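Long-range contacts in putative efflux transporter (Bacteroides eggerthii, PDB 4L8J), which probably acts as a periplasmic adaptor (membrane-fusion) subunit of the HlyD family, linking an inner-membrane efflux pump to an outer-membrane channel: residues R55-Q60 with P134-I139; D69-Y74 with N124-T129; T162-I167 with T218-D223; F186-D191 with C239-A244. All blocks are in the same frame, centred on the assembly; numbering follows the deposited sequence. Where two conformers were deposited one is given.

Interaction 1. Residues R55-Q60 with P134-I139; sequences RVKKGQ and PFDGSI
Asp-136 is gripped at both carboxylate oxygens by two consecutive lysines, each in a different way. Lys-57 curls over it: its chain bends at both chi2 and chi3 (-73° and -78°), which swings NZ back to meet OD2 at 2.8 Å on the syn side, somewhat out of the carboxylate plane, in a salt bridge. Lys-58 offers its backbone instead, its N reaching Asp-136 OD1 at 2.8 Å on the anti side, so the carboxylate is held against rotation. Lys-58 CG, anti to the backbone N (chi1 173°), lies 3.6 Å from Pro-134 O, and beyond it the chain is extended and leads away. Next along, Val-56 and Gly-137 form an antiparallel hydrogen-bonded pair, Val-56 N to Gly-137 O 2.8 Å and Gly-137 N to Val-56 O 2.9 Å. Beyond it Val-56 CG2 meets Ile-139 CD1 at 4.2 Å, the two side chains crossing at about a right angle. A type II beta turn from Lys-57 to Gln-60, closed by Gln-60 N to Lys-57 O, is further braced by Gln-60 OE1 accepting from Lys-57 N at 3.1 Å; the backbone angles of Gly-59 themselves call for glycine. Strand 55-56 is one edge of a four-stranded antiparallel sheet of the barrel-sandwich domain, with 137-142 beside it, then 155-161, whose Leu-159 packs on Val-56 and Phe-135; 34-38 is the other edge.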
loop_
_atom_site.group_PDB
_atom_site.type_symbol
_atom_site.label_atom_id
_atom_site.label_comp_id
_atom_site.label_asym_id
_atom_site.label_seq_id
_atom_site.Cartn_x
_atom_site.Cartn_y
_atom_site.Cartn_z
ATOM N N ARG A 55 6.825 -17.730 54.929
ATOM C CA ARG A 55 5.738 -18.018 54.005
ATOM C C ARG A 55 4.972 -19.192 54.566
ATOM O O ARG A 55 5.558 -20.231 54.882
ATOM C CB ARG A 55 6.286 -18.290 52.587
ATOM C CG ARG A 55 6.998 -17.073 51.984
ATOM C CD ARG A 55 7.644 -17.349 50.637
ATOM N NE ARG A 55 8.500 -16.236 50.221
ATOM C CZ ARG A 55 9.793 -16.122 50.520
ATOM N NH1 ARG A 55 10.402 -17.060 51.239
ATOM N NH2 ARG A 55 10.487 -15.070 50.106
ATOM N N VAL A 56 3.680 -18.990 54.788
ATOM C CA VAL A 56 2.796 -19.991 55.362
ATOM C C VAL A 56 1.698 -20.351 54.359
ATOM O O VAL A 56 1.406 -19.587 53.440
ATOM C CB VAL A 56 2.212 -19.585 56.744
ATOM C CG1 VAL A 56 3.313 -19.311 57.750
ATOM C CG2 VAL A 56 1.255 -18.402 56.645
ATOM N N LYS A 57 1.115 -21.533 54.548
ATOM C CA LYS A 57 0.027 -22.079 53.751
ATOM C C LYS A 57 -1.274 -22.007 54.543
ATOM O O LYS A 57 -1.240 -22.023 55.768
ATOM C CB LYS A 57 0.340 -23.554 53.385
ATOM C CG LYS A 57 1.581 -23.760 52.484
ATOM C CD LYS A 57 1.376 -23.336 51.008
ATOM C CE LYS A 57 0.601 -24.345 50.178
ATOM N NZ LYS A 57 0.361 -23.865 48.789
ATOM N N LYS A 58 -2.429 -21.975 53.845
ATOM C CA LYS A 58 -3.744 -21.996 54.473
ATOM C C LYS A 58 -3.823 -23.221 55.394
ATOM O O LYS A 58 -3.371 -24.302 55.003
ATOM C CB LYS A 58 -4.846 -22.036 53.386
ATOM C CG LYS A 58 -6.256 -22.238 53.941
ATOM C CD LYS A 58 -7.316 -22.348 52.860
ATOM C CE LYS A 58 -8.676 -22.584 53.466
ATOM N NZ LYS A 58 -9.763 -22.312 52.490
ATOM N N GLY A 59 -4.315 -23.022 56.623
ATOM C CA GLY A 59 -4.450 -24.088 57.617
ATOM C C GLY A 59 -3.262 -24.292 58.535
ATOM O O GLY A 59 -3.388 -24.970 59.565
ATOM N N GLN A 60 -2.090 -23.734 58.160
ATOM C CA GLN A 60 -0.858 -23.849 58.955
ATOM C C GLN A 60 -1.011 -23.145 60.307
ATOM O O GLN A 60 -1.662 -22.101 60.376
ATOM C CB GLN A 60 0.323 -23.267 58.190
ATOM C CG GLN A 60 1.688 -23.520 58.831
ATOM C CD GLN A 60 2.826 -23.159 57.927
ATOM O OE1 GLN A 60 2.688 -23.065 56.703
ATOM N NE2 GLN A 60 4.000 -23.034 58.504
ATOM N N PRO A 134 -5.630 -18.246 57.463
ATOM C CA PRO A 134 -6.887 -18.377 56.693
ATOM C C PRO A 134 -6.636 -18.499 55.171
ATOM O O PRO A 134 -7.547 -18.898 54.423
ATOM C CB PRO A 134 -7.648 -17.099 57.057
ATOM C CG PRO A 134 -6.574 -16.089 57.293
ATOM C CD PRO A 134 -5.418 -16.854 57.919
ATOM N N PHE A 135 -5.409 -18.166 54.719
ATOM C CA PHE A 135 -4.962 -18.265 53.317
ATOM C C PHE A 135 -3.429 -18.357 53.242
ATOM O O PHE A 135 -2.741 -18.021 54.218
ATOM C CB PHE A 135 -5.461 -17.055 52.469
ATOM C CG PHE A 135 -5.285 -15.698 53.115
ATOM C CD1 PHE A 135 -4.038 -15.100 53.188
ATOM C CD2 PHE A 135 -6.363 -15.043 53.697
ATOM C CE1 PHE A 135 -3.871 -13.878 53.832
ATOM C CE2 PHE A 135 -6.193 -13.809 54.327
ATOM C CZ PHE A 135 -4.950 -13.237 54.385
ATOM N N ASP A 136 -2.893 -18.773 52.061
ATOM C CA ASP A 136 -1.449 -18.800 51.790
ATOM C C ASP A 136 -0.939 -17.375 51.875
ATOM O O ASP A 136 -1.525 -16.484 51.254
ATOM C CB ASP A 136 -1.161 -19.387 50.389
ATOM C CG ASP A 136 -1.376 -20.876 50.215
ATOM O OD1 ASP A 136 -2.019 -21.493 51.090
ATOM O OD2 ASP A 136 -0.930 -21.422 49.183
ATOM N N GLY A 137 0.078 -17.136 52.689
ATOM C CA GLY A 137 0.595 -15.784 52.835
ATOM C C GLY A 137 1.942 -15.692 53.498
ATOM O O GLY A 137 2.628 -16.702 53.680
ATOM N N SER A 138 2.331 -14.472 53.847
ATOM C CA SER A 138 3.600 -14.235 54.492
ATOM C C SER A 138 3.407 -13.388 55.745
ATOM O O SER A 138 2.589 -12.459 55.770
ATOM C CB SER A 138 4.605 -13.608 53.529
ATOM O OG SER A 138 4.354 -12.234 53.298
ATOM N N ILE A 139 4.152 -13.745 56.796
ATOM C CA ILE A 139 4.084 -13.061 58.070
ATOM C C ILE A 139 4.795 -11.735 57.922
ATOM O O ILE A 139 6.027 -11.686 57.869
ATOM C CB ILE A 139 4.645 -13.920 59.248
ATOM C CG1 ILE A 139 4.078 -15.367 59.267
ATOM C CG2 ILE A 139 4.531 -13.192 60.595
ATOM C CD1 ILE A 139 2.541 -15.533 59.354
#

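Interaction 2. Residues D69-Y74 with N124-T129; sequences DISLQY and NNMRDT
At the base of the antiparallel helical hairpin, Ile-70 of helix 68-95 presses its two branches on the last turn of helix 102-127 and the residues just after it. Its CG2 lies on the backbone, 3.6 Å from Asn-125 C, and 4.1 Å from the selenium (SE) of selenomethionine Met-126; CD1 meets Thr-129 CG2 tip to tip at 3.8 Å. Met-126 reaches back across to helix 68-95. With CG anti to its own backbone N (chi1 -165°) and bends at chi2 and chi3, the chain folds along that helix and sets CE 3.5 Å from Ser-71 OG. The selenium then lies 5.4 Å from the centroid of the Tyr-74 ring, 33° off the ring normal, an oblique Met-aromatic contact, while Met-126 CB touches Tyr-74 CD2 at 4.1 Å. Thr-129 is steadied by its OG1, which donates to Met-126 O at 2.7 Å. With only an alanine in place of Ile-70, a gap is likely to open between helix 68-95 and both the Asn-125 backbone and Thr-129 CG2, letting the selenomethionine chain shift. No hydrogen bond joins the two segments, and the apolar contact is typical of the root of the alpha-helical hairpin that rises from the barrel-sandwich domain in membrane-fusion proteins.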
loop_
_atom_site.group_PDB
_atom_site.type_symbol
_atom_site.label_atom_id
_atom_site.label_comp_id
_atom_site.label_asym_id
_atom_site.label_seq_id
_atom_site.Cartn_x
_atom_site.Cartn_y
_atom_site.Cartn_z
ATOM N N ASP A 69 -7.980 -24.629 80.566
ATOM C CA ASP A 69 -9.278 -24.176 81.087
ATOM C C ASP A 69 -10.433 -24.509 80.150
ATOM O O ASP A 69 -11.419 -25.076 80.599
ATOM C CB ASP A 69 -9.266 -22.668 81.383
ATOM C CG ASP A 69 -8.311 -22.263 82.495
ATOM O OD1 ASP A 69 -7.943 -23.140 83.317
ATOM O OD2 ASP A 69 -7.939 -21.070 82.550
ATOM N N ILE A 70 -10.273 -24.228 78.852
ATOM C CA ILE A 70 -11.271 -24.513 77.828
ATOM C C ILE A 70 -11.513 -26.032 77.762
ATOM O O ILE A 70 -12.666 -26.452 77.659
ATOM C CB ILE A 70 -10.819 -23.899 76.487
ATOM C CG1 ILE A 70 -10.939 -22.366 76.570
ATOM C CG2 ILE A 70 -11.633 -24.457 75.309
ATOM C CD1 ILE A 70 -10.115 -21.551 75.483
ATOM N N SER A 71 -10.433 -26.841 77.896
ATOM C CA SER A 71 -10.509 -28.304 77.891
ATOM C C SER A 71 -11.382 -28.829 79.045
ATOM O O SER A 71 -12.135 -29.788 78.846
ATOM C CB SER A 71 -9.112 -28.914 77.970
ATOM O OG SER A 71 -9.153 -30.328 77.872
ATOM N N LEU A 72 -11.288 -28.186 80.234
ATOM C CA LEU A 72 -12.072 -28.533 81.426
ATOM C C LEU A 72 -13.552 -28.246 81.184
ATOM O O LEU A 72 -14.372 -29.116 81.452
ATOM C CB LEU A 72 -11.574 -27.791 82.672
ATOM C CG LEU A 72 -10.313 -28.372 83.305
ATOM C CD1 LEU A 72 -9.420 -27.277 83.865
ATOM C CD2 LEU A 72 -10.653 -29.392 84.374
ATOM N N GLN A 73 -13.882 -27.055 80.631
ATOM C CA GLN A 73 -15.249 -26.677 80.290
ATOM C C GLN A 73 -15.822 -27.620 79.226
ATOM O O GLN A 73 -16.952 -28.057 79.369
ATOM C CB GLN A 73 -15.324 -25.219 79.812
ATOM C CG GLN A 73 -16.751 -24.658 79.770
ATOM C CD GLN A 73 -17.382 -24.653 81.145
ATOM O OE1 GLN A 73 -16.907 -23.995 82.079
ATOM N NE2 GLN A 73 -18.434 -25.438 81.310
ATOM N N TYR A 74 -15.017 -27.973 78.212
ATOM C CA TYR A 74 -15.390 -28.885 77.128
ATOM C C TYR A 74 -15.862 -30.249 77.697
ATOM O O TYR A 74 -16.976 -30.672 77.375
ATOM C CB TYR A 74 -14.222 -29.054 76.121
ATOM C CG TYR A 74 -14.498 -30.051 75.014
ATOM C CD1 TYR A 74 -14.223 -31.406 75.182
ATOM C CD2 TYR A 74 -15.033 -29.641 73.797
ATOM C CE1 TYR A 74 -14.519 -32.335 74.186
ATOM C CE2 TYR A 74 -15.298 -30.555 72.779
ATOM C CZ TYR A 74 -15.050 -31.903 72.982
ATOM O OH TYR A 74 -15.313 -32.801 71.975
ATOM N N ASN A 124 -16.302 -25.129 69.806
ATOM C CA ASN A 124 -15.712 -24.048 69.025
ATOM C C ASN A 124 -14.510 -23.441 69.740
ATOM O O ASN A 124 -13.487 -23.193 69.098
ATOM C CB ASN A 124 -16.741 -22.962 68.733
ATOM C CG ASN A 124 -17.798 -23.347 67.719
ATOM O OD1 ASN A 124 -17.621 -24.250 66.885
ATOM N ND2 ASN A 124 -18.908 -22.625 67.742
ATOM N N ASN A 125 -14.632 -23.203 71.063
ATOM C CA ASN A 125 -13.566 -22.629 71.888
ATOM C C ASN A 125 -12.338 -23.532 71.877
ATOM O O ASN A 125 -11.220 -23.031 71.808
ATOM C CB ASN A 125 -14.068 -22.390 73.314
ATOM C CG ASN A 125 -15.023 -21.225 73.451
ATOM O OD1 ASN A 125 -15.264 -20.457 72.517
ATOM N ND2 ASN A 125 -15.590 -21.067 74.627
HETATM N N MSE A 126 -12.553 -24.861 71.891
HETATM C CA MSE A 126 -11.505 -25.887 71.843
HETATM C C MSE A 126 -10.758 -25.828 70.499
HETATM O O MSE A 126 -9.534 -25.850 70.471
HETATM C CB MSE A 126 -12.145 -27.268 72.062
HETATM C CG MSE A 126 -11.152 -28.355 72.382
HETATM SE SE MSE A 126 -10.238 -28.132 74.119
HETATM C CE MSE A 126 -10.329 -30.099 74.622
ATOM N N ARG A 127 -11.501 -25.721 69.387
ATOM C CA ARG A 127 -10.930 -25.585 68.046
ATOM C C ARG A 127 -10.182 -24.254 67.943
ATOM O O ARG A 127 -9.093 -24.197 67.359
ATOM C CB ARG A 127 -12.073 -25.660 67.010
ATOM C CG ARG A 127 -11.678 -25.391 65.557
ATOM C CD ARG A 127 -12.881 -24.913 64.773
ATOM N NE ARG A 127 -13.231 -23.520 65.089
ATOM C CZ ARG A 127 -14.478 -23.067 65.202
ATOM N NH1 ARG A 127 -15.507 -23.890 65.055
ATOM N NH2 ARG A 127 -14.703 -21.786 65.478
ATOM N N ASP A 128 -10.741 -23.190 68.561
ATOM C CA ASP A 128 -10.170 -21.839 68.482
ATOM C C ASP A 128 -8.916 -21.625 69.348
ATOM O O ASP A 128 -8.305 -20.559 69.237
ATOM C CB ASP A 128 -11.242 -20.776 68.776
ATOM C CG ASP A 128 -12.289 -20.669 67.661
ATOM O OD1 ASP A 128 -12.068 -21.259 66.576
ATOM O OD2 ASP A 128 -13.359 -20.060 67.906
ATOM N N THR A 129 -8.470 -22.645 70.118
ATOM C CA THR A 129 -7.197 -22.566 70.873
ATOM C C THR A 129 -6.006 -22.589 69.896
ATOM O O THR A 129 -4.905 -22.193 70.264
ATOM C CB THR A 129 -7.071 -23.683 71.915
ATOM O OG1 THR A 129 -7.127 -24.968 71.283
ATOM C CG2 THR A 129 -8.091 -23.573 73.034
#

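Interaction 3. Residues T162-I167 with T218-D223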
loop_
_atom_site.group_PDB
_atom_site.type_symbol
_atom_site.label_atom_id
_atom_site.label_comp_id
_atom_site.label_asym_id
_atom_site.label_seq_id
_atom_site.Cartn_x
_atom_site.Cartn_y
_atom_site.Cartn_z
ATOM N N THR A 162 -0.588 -13.752 49.474
ATOM C CA THR A 162 0.398 -13.833 48.397
ATOM C C THR A 162 -0.090 -14.711 47.260
ATOM O O THR A 162 0.703 -15.055 46.393
ATOM C CB THR A 162 1.774 -14.329 48.934
ATOM O OG1 THR A 162 1.669 -15.674 49.418
ATOM C CG2 THR A 162 2.361 -13.424 49.989
ATOM N N ARG A 163 -1.391 -15.035 47.214
ATOM C CA ARG A 163 -1.932 -15.870 46.140
ATOM C C ARG A 163 -1.767 -15.217 44.756
ATOM O O ARG A 163 -1.494 -15.919 43.782
ATOM C CB ARG A 163 -3.426 -16.192 46.385
ATOM N N LYS A 164 -1.922 -13.873 44.678
ATOM C CA LYS A 164 -1.883 -13.159 43.413
ATOM C C LYS A 164 -0.898 -12.008 43.392
ATOM O O LYS A 164 -0.906 -11.146 44.275
ATOM C CB LYS A 164 -3.288 -12.604 43.087
ATOM C CG LYS A 164 -4.319 -13.674 42.787
ATOM C CD LYS A 164 -5.711 -13.068 42.627
ATOM C CE LYS A 164 -6.767 -14.118 42.440
ATOM N NZ LYS A 164 -8.131 -13.530 42.562
ATOM N N LEU A 165 -0.114 -11.930 42.332
ATOM C CA LEU A 165 0.746 -10.769 42.199
ATOM C C LEU A 165 0.113 -9.859 41.135
ATOM O O LEU A 165 0.190 -10.151 39.944
ATOM C CB LEU A 165 2.200 -11.115 41.884
ATOM C CG LEU A 165 3.100 -9.937 42.230
ATOM C CD1 LEU A 165 4.118 -10.306 43.221
ATOM C CD2 LEU A 165 3.587 -9.209 41.026
ATOM N N ARG A 166 -0.549 -8.803 41.593
ATOM C CA ARG A 166 -1.254 -7.819 40.781
ATOM C C ARG A 166 -0.351 -6.662 40.415
ATOM O O ARG A 166 0.404 -6.154 41.245
ATOM C CB ARG A 166 -2.485 -7.275 41.505
ATOM C CG ARG A 166 -3.674 -8.164 41.452
ATOM C CD ARG A 166 -4.822 -7.503 42.178
ATOM N NE ARG A 166 -5.978 -8.383 42.226
ATOM C CZ ARG A 166 -6.192 -9.308 43.159
ATOM N NH1 ARG A 166 -5.323 -9.476 44.152
ATOM N NH2 ARG A 166 -7.281 -10.063 43.113
ATOM N N ILE A 167 -0.447 -6.252 39.151
ATOM C CA ILE A 167 0.302 -5.150 38.568
ATOM C C ILE A 167 -0.701 -4.223 37.932
ATOM O O ILE A 167 -1.541 -4.676 37.141
ATOM C CB ILE A 167 1.353 -5.671 37.556
ATOM C CG1 ILE A 167 2.504 -6.397 38.285
ATOM C CG2 ILE A 167 1.881 -4.536 36.626
ATOM C CD1 ILE A 167 3.183 -7.371 37.506
ATOM N N THR A 218 -5.383 -3.955 35.204
ATOM C CA THR A 218 -4.806 -4.820 36.229
ATOM C C THR A 218 -4.477 -6.153 35.576
ATOM O O THR A 218 -5.309 -6.720 34.878
ATOM C CB THR A 218 -5.706 -4.966 37.469
ATOM O OG1 THR A 218 -5.966 -3.664 37.972
ATOM C CG2 THR A 218 -5.016 -5.743 38.580
ATOM N N ILE A 219 -3.251 -6.637 35.790
ATOM C CA ILE A 219 -2.809 -7.915 35.279
ATOM C C ILE A 219 -2.299 -8.740 36.475
ATOM O O ILE A 219 -1.983 -8.166 37.518
ATOM C CB ILE A 219 -1.761 -7.800 34.139
ATOM C CG1 ILE A 219 -0.475 -7.052 34.609
ATOM C CG2 ILE A 219 -2.368 -7.170 32.872
ATOM C CD1 ILE A 219 0.721 -7.140 33.595
ATOM N N ILE A 220 -2.243 -10.076 36.326
ATOM C CA ILE A 220 -1.746 -10.985 37.364
ATOM C C ILE A 220 -0.672 -11.886 36.759
ATOM O O ILE A 220 -0.834 -12.392 35.643
ATOM C CB ILE A 220 -2.882 -11.799 38.035
ATOM C CG1 ILE A 220 -3.895 -10.868 38.705
ATOM C CG2 ILE A 220 -2.325 -12.812 39.075
ATOM C CD1 ILE A 220 -5.226 -11.526 38.944
ATOM N N ILE A 221 0.437 -12.062 37.483
ATOM C CA ILE A 221 1.515 -12.953 37.040
ATOM C C ILE A 221 0.962 -14.382 36.998
ATOM O O ILE A 221 0.311 -14.845 37.957
ATOM C CB ILE A 221 2.774 -12.822 37.939
ATOM C CG1 ILE A 221 3.347 -11.370 37.905
ATOM C CG2 ILE A 221 3.837 -13.870 37.556
ATOM C CD1 ILE A 221 4.046 -10.952 36.602
ATOM N N ASP A 222 1.148 -15.028 35.842
ATOM C CA ASP A 222 0.664 -16.365 35.548
ATOM C C ASP A 222 1.766 -17.094 34.814
ATOM O O ASP A 222 1.757 -17.200 33.580
ATOM C CB ASP A 222 -0.625 -16.271 34.724
ATOM C CG ASP A 222 -1.386 -17.572 34.613
ATOM O OD1 ASP A 222 -0.905 -18.591 35.160
ATOM O OD2 ASP A 222 -2.476 -17.570 33.997
ATOM N N ASP A 223 2.775 -17.505 35.576
ATOM C CA ASP A 223 3.971 -18.125 35.038
ATOM C C ASP A 223 4.578 -19.057 36.077
ATOM O O ASP A 223 4.845 -18.626 37.202
ATOM C CB ASP A 223 4.985 -17.029 34.619
ATOM C CG ASP A 223 6.065 -17.497 33.674
ATOM O OD1 ASP A 223 6.676 -18.554 33.947
ATOM O OD2 ASP A 223 6.353 -16.773 32.699
HETATM O O HOH W 1 0.267 -14.284 40.690
#
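Ile-167 is met by two isoleucines of the neighbouring strand: its CB sits 3.7 Å from Ile-219 CG1, and its CD1 3.8 Å from Ile-221 CD1. Ile-219 has CG1 in the cramped place between its backbone N and carbonyl carbon (chi1 60°), which lays that branch against Ile-167. Leu-165 runs side by side with Ile-221, CD2 to CG1 3.8 Å, and the group is closed by Val-188 and Ile-241 from other strands. Outward lies the backbone. Ile-167 and Ile-219 exchange two hydrogen bonds, and Ile-221 N gives a third to Leu-165 O at 3.1 Å. There the strands part, and a water bridges the widening gap, accepting from Leu-165 N at 2.9 Å and donating to Ile-221 O at 2.8 Å. The face opposite to Ile-167 and Ile-219 is polar at its rim: the extended chain of Arg-166 runs alongside Ile-220, CG to CG1 3.9 Å, and its NE goes on to a salt bridge with Glu-203. Lys-164 passes over the same isoleucine, CD to CD1 4.0 Å. Aliphatic side chains inside and charged ones outside are what is expected of a closed antiparallel beta-barrel, here the six-stranded barrel of what is probably an efflux adaptor.

Interaction 4. Residues F186-D191 with C239-A244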
loop_
_atom_site.group_PDB
_atom_site.type_symbol
_atom_site.label_atom_id
_atom_site.label_comp_id
_atom_site.label_asym_id
_atom_site.label_seq_id
_atom_site.Cartn_x
_atom_site.Cartn_y
_atom_site.Cartn_z
ATOM N N PHE A 186 0.465 -10.246 27.608
ATOM C CA PHE A 186 1.168 -9.357 28.542
ATOM C C PHE A 186 2.355 -10.083 29.093
ATOM O O PHE A 186 2.200 -11.190 29.619
ATOM C CB PHE A 186 0.259 -8.892 29.709
ATOM C CG PHE A 186 -1.070 -8.298 29.313
ATOM C CD1 PHE A 186 -2.164 -9.111 29.050
ATOM C CD2 PHE A 186 -1.226 -6.920 29.193
ATOM C CE1 PHE A 186 -3.395 -8.557 28.685
ATOM C CE2 PHE A 186 -2.461 -6.366 28.846
ATOM C CZ PHE A 186 -3.531 -7.186 28.588
ATOM N N LYS A 187 3.538 -9.476 28.963
ATOM C CA LYS A 187 4.790 -10.024 29.489
ATOM C C LYS A 187 5.407 -8.974 30.400
ATOM O O LYS A 187 5.533 -7.813 29.999
ATOM C CB LYS A 187 5.755 -10.440 28.361
ATOM C CG LYS A 187 5.190 -11.438 27.344
ATOM C CD LYS A 187 5.305 -12.894 27.779
ATOM C CE LYS A 187 4.665 -13.840 26.784
ATOM N NZ LYS A 187 3.205 -13.975 27.019
ATOM N N VAL A 188 5.738 -9.370 31.637
ATOM C CA VAL A 188 6.301 -8.477 32.653
ATOM C C VAL A 188 7.777 -8.714 32.886
ATOM O O VAL A 188 8.220 -9.839 33.102
ATOM C CB VAL A 188 5.527 -8.609 33.994
ATOM C CG1 VAL A 188 6.151 -7.742 35.108
ATOM C CG2 VAL A 188 4.064 -8.263 33.801
ATOM N N GLU A 189 8.501 -7.619 32.944
ATOM C CA GLU A 189 9.899 -7.603 33.323
ATOM C C GLU A 189 10.040 -6.631 34.509
ATOM O O GLU A 189 9.761 -5.447 34.342
ATOM C CB GLU A 189 10.789 -7.218 32.125
ATOM C CG GLU A 189 12.271 -7.443 32.428
ATOM C CD GLU A 189 13.247 -6.911 31.395
ATOM O OE1 GLU A 189 12.849 -6.075 30.553
ATOM O OE2 GLU A 189 14.424 -7.326 31.442
ATOM N N PHE A 190 10.377 -7.147 35.721
ATOM C CA PHE A 190 10.537 -6.295 36.910
ATOM C C PHE A 190 11.871 -5.558 36.853
ATOM O O PHE A 190 12.894 -6.160 36.478
ATOM C CB PHE A 190 10.424 -7.103 38.215
ATOM C CG PHE A 190 9.080 -7.764 38.403
ATOM C CD1 PHE A 190 8.010 -7.059 38.938
ATOM C CD2 PHE A 190 8.879 -9.089 38.030
ATOM C CE1 PHE A 190 6.770 -7.670 39.107
ATOM C CE2 PHE A 190 7.630 -9.690 38.182
ATOM C CZ PHE A 190 6.588 -8.981 38.728
ATOM N N ASP A 191 11.852 -4.256 37.186
ATOM C CA ASP A 191 13.044 -3.403 37.223
ATOM C C ASP A 191 14.103 -3.956 38.207
ATOM O O ASP A 191 15.288 -3.826 37.937
ATOM C CB ASP A 191 12.662 -1.959 37.622
ATOM C CG ASP A 191 11.790 -1.235 36.597
ATOM O OD1 ASP A 191 11.692 -1.721 35.446
ATOM O OD2 ASP A 191 11.263 -0.152 36.925
ATOM N N CYS A 239 7.840 -2.029 37.059
ATOM C CA CYS A 239 8.123 -3.007 36.031
ATOM C C CYS A 239 7.752 -2.476 34.683
ATOM O O CYS A 239 7.082 -1.445 34.567
ATOM C CB CYS A 239 7.361 -4.295 36.337
ATOM S SG CYS A 239 5.555 -4.095 36.339
ATOM N N ASN A 240 8.154 -3.225 33.646
ATOM C CA ASN A 240 7.761 -2.953 32.280
ATOM C C ASN A 240 6.731 -3.979 31.895
ATOM O O ASN A 240 6.869 -5.147 32.248
ATOM C CB ASN A 240 8.957 -2.973 31.306
ATOM C CG ASN A 240 8.547 -2.665 29.878
ATOM O OD1 ASN A 240 8.297 -1.515 29.533
ATOM N ND2 ASN A 240 8.329 -3.694 29.047
ATOM N N ILE A 241 5.672 -3.541 31.214
ATOM C CA ILE A 241 4.628 -4.436 30.680
ATOM C C ILE A 241 4.702 -4.356 29.183
ATOM O O ILE A 241 4.486 -3.289 28.602
ATOM C CB ILE A 241 3.191 -4.178 31.191
ATOM C CG1 ILE A 241 3.160 -4.158 32.739
ATOM C CG2 ILE A 241 2.217 -5.245 30.643
ATOM C CD1 ILE A 241 3.227 -2.819 33.318
ATOM N N ARG A 242 4.986 -5.481 28.553
ATOM C CA ARG A 242 5.010 -5.551 27.090
ATOM C C ARG A 242 3.674 -6.137 26.642
ATOM O O ARG A 242 3.335 -7.255 27.028
ATOM C CB ARG A 242 6.224 -6.397 26.613
ATOM C CG ARG A 242 6.174 -6.980 25.183
ATOM C CD ARG A 242 6.306 -5.998 24.043
ATOM N NE ARG A 242 7.462 -5.092 24.131
ATOM C CZ ARG A 242 8.648 -5.287 23.559
ATOM N NH1 ARG A 242 8.898 -6.412 22.900
ATOM N NH2 ARG A 242 9.593 -4.365 23.647
ATOM N N LEU A 243 2.876 -5.344 25.921
ATOM C CA LEU A 243 1.603 -5.772 25.332
ATOM C C LEU A 243 1.863 -6.158 23.879
ATOM O O LEU A 243 2.430 -5.337 23.166
ATOM C CB LEU A 243 0.546 -4.633 25.410
ATOM C CG LEU A 243 -0.776 -4.822 24.603
ATOM C CD1 LEU A 243 -1.665 -5.856 25.234
ATOM C CD2 LEU A 243 -1.546 -3.502 24.494
ATOM N N ALA A 244 1.485 -7.387 23.446
ATOM C CA ALA A 244 1.628 -7.863 22.044
ATOM C C ALA A 244 0.263 -8.230 21.496
ATOM O O ALA A 244 -0.458 -9.061 22.081
ATOM C CB ALA A 244 2.569 -9.056 21.937
HETATM O O HOH W 2 8.214 -6.907 29.441
HETATM O O HOH W 3 10.412 -5.992 28.146
#
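The Phe-186 ring takes Leu-243 CD1 obliquely, in an off-centre CH-pi contact 4.2 Å from the ring centroid and 30° off its normal, while Ile-241 CG2 comes to the ring edge near its plane, 4.1 Å from CD2. At the other end of the pair, Phe-190 carries Val-188 CG1 over the centre of one face, and Cys-239 makes an oblique sulfur-aromatic contact, SG 5.3 Å from the Phe-190 ring centroid and CB 3.9 Å from CD1. The thiol is placed there by its first torsion (chi1 62°), which tucks SG between the backbone N and the carbonyl carbon, where it also touches Val-188 CG1 at 3.9 Å. Between the rings the backbones are tied by four bonds, Lys-187 with Arg-242 and Glu-189 with Asn-240; Arg-242 N to Lys-187 O is 2.8 Å and almost straight (178°). A water donates to the same Lys-187 O at 2.9 Å and accepts from Asn-240 ND2. On this polar face Asn-240 ND2 and Arg-242 NE share Asp-24 OD1, Glu-189 turns to Gly-195 and Lys-187 to Asn-199. Next to Phe-190, Asp-191 OD1 lies 3.8 Å from Cys-239 CA, and OD2 bonds the Thr-238 hydroxyl. Cutting Asp-191 back to an alanine removes the carboxylate and is likely to leave that hydroxyl without this partner and uncover the backbone of Cys-239. Strand 238-246 pairs on its other side with strand 20-29, which closes the barrel; apolar side chains inside and polar or charged ones outside are characteristic of this antiparallel beta-barrel.

From the N terminus, the chain first opens interaction 1 at 55-60, climbs the helical hairpin between 69-74 and 124-129, and returns to 134-139. Interaction 2 therefore lies wholly within the loop that interaction 1 closes: interaction 2 joins the two helices at the root of the hairpin, and interaction 1 the edge of a barrel-sandwich sheet, with centres 23 Å apart. Strand 155-161 then leads to 162-167, where Thr-162 packs on Gly-137 and so brings interaction 3 up against interaction 1. Interactions 3 and 4 cross, their segments alternating as 162-167, 186-191, 218-223 and 239-244. They belong to one barrel and touch through its interior, where Val-188 meets Ile-219 and Ile-221, and Cys-239 meets Ile-167.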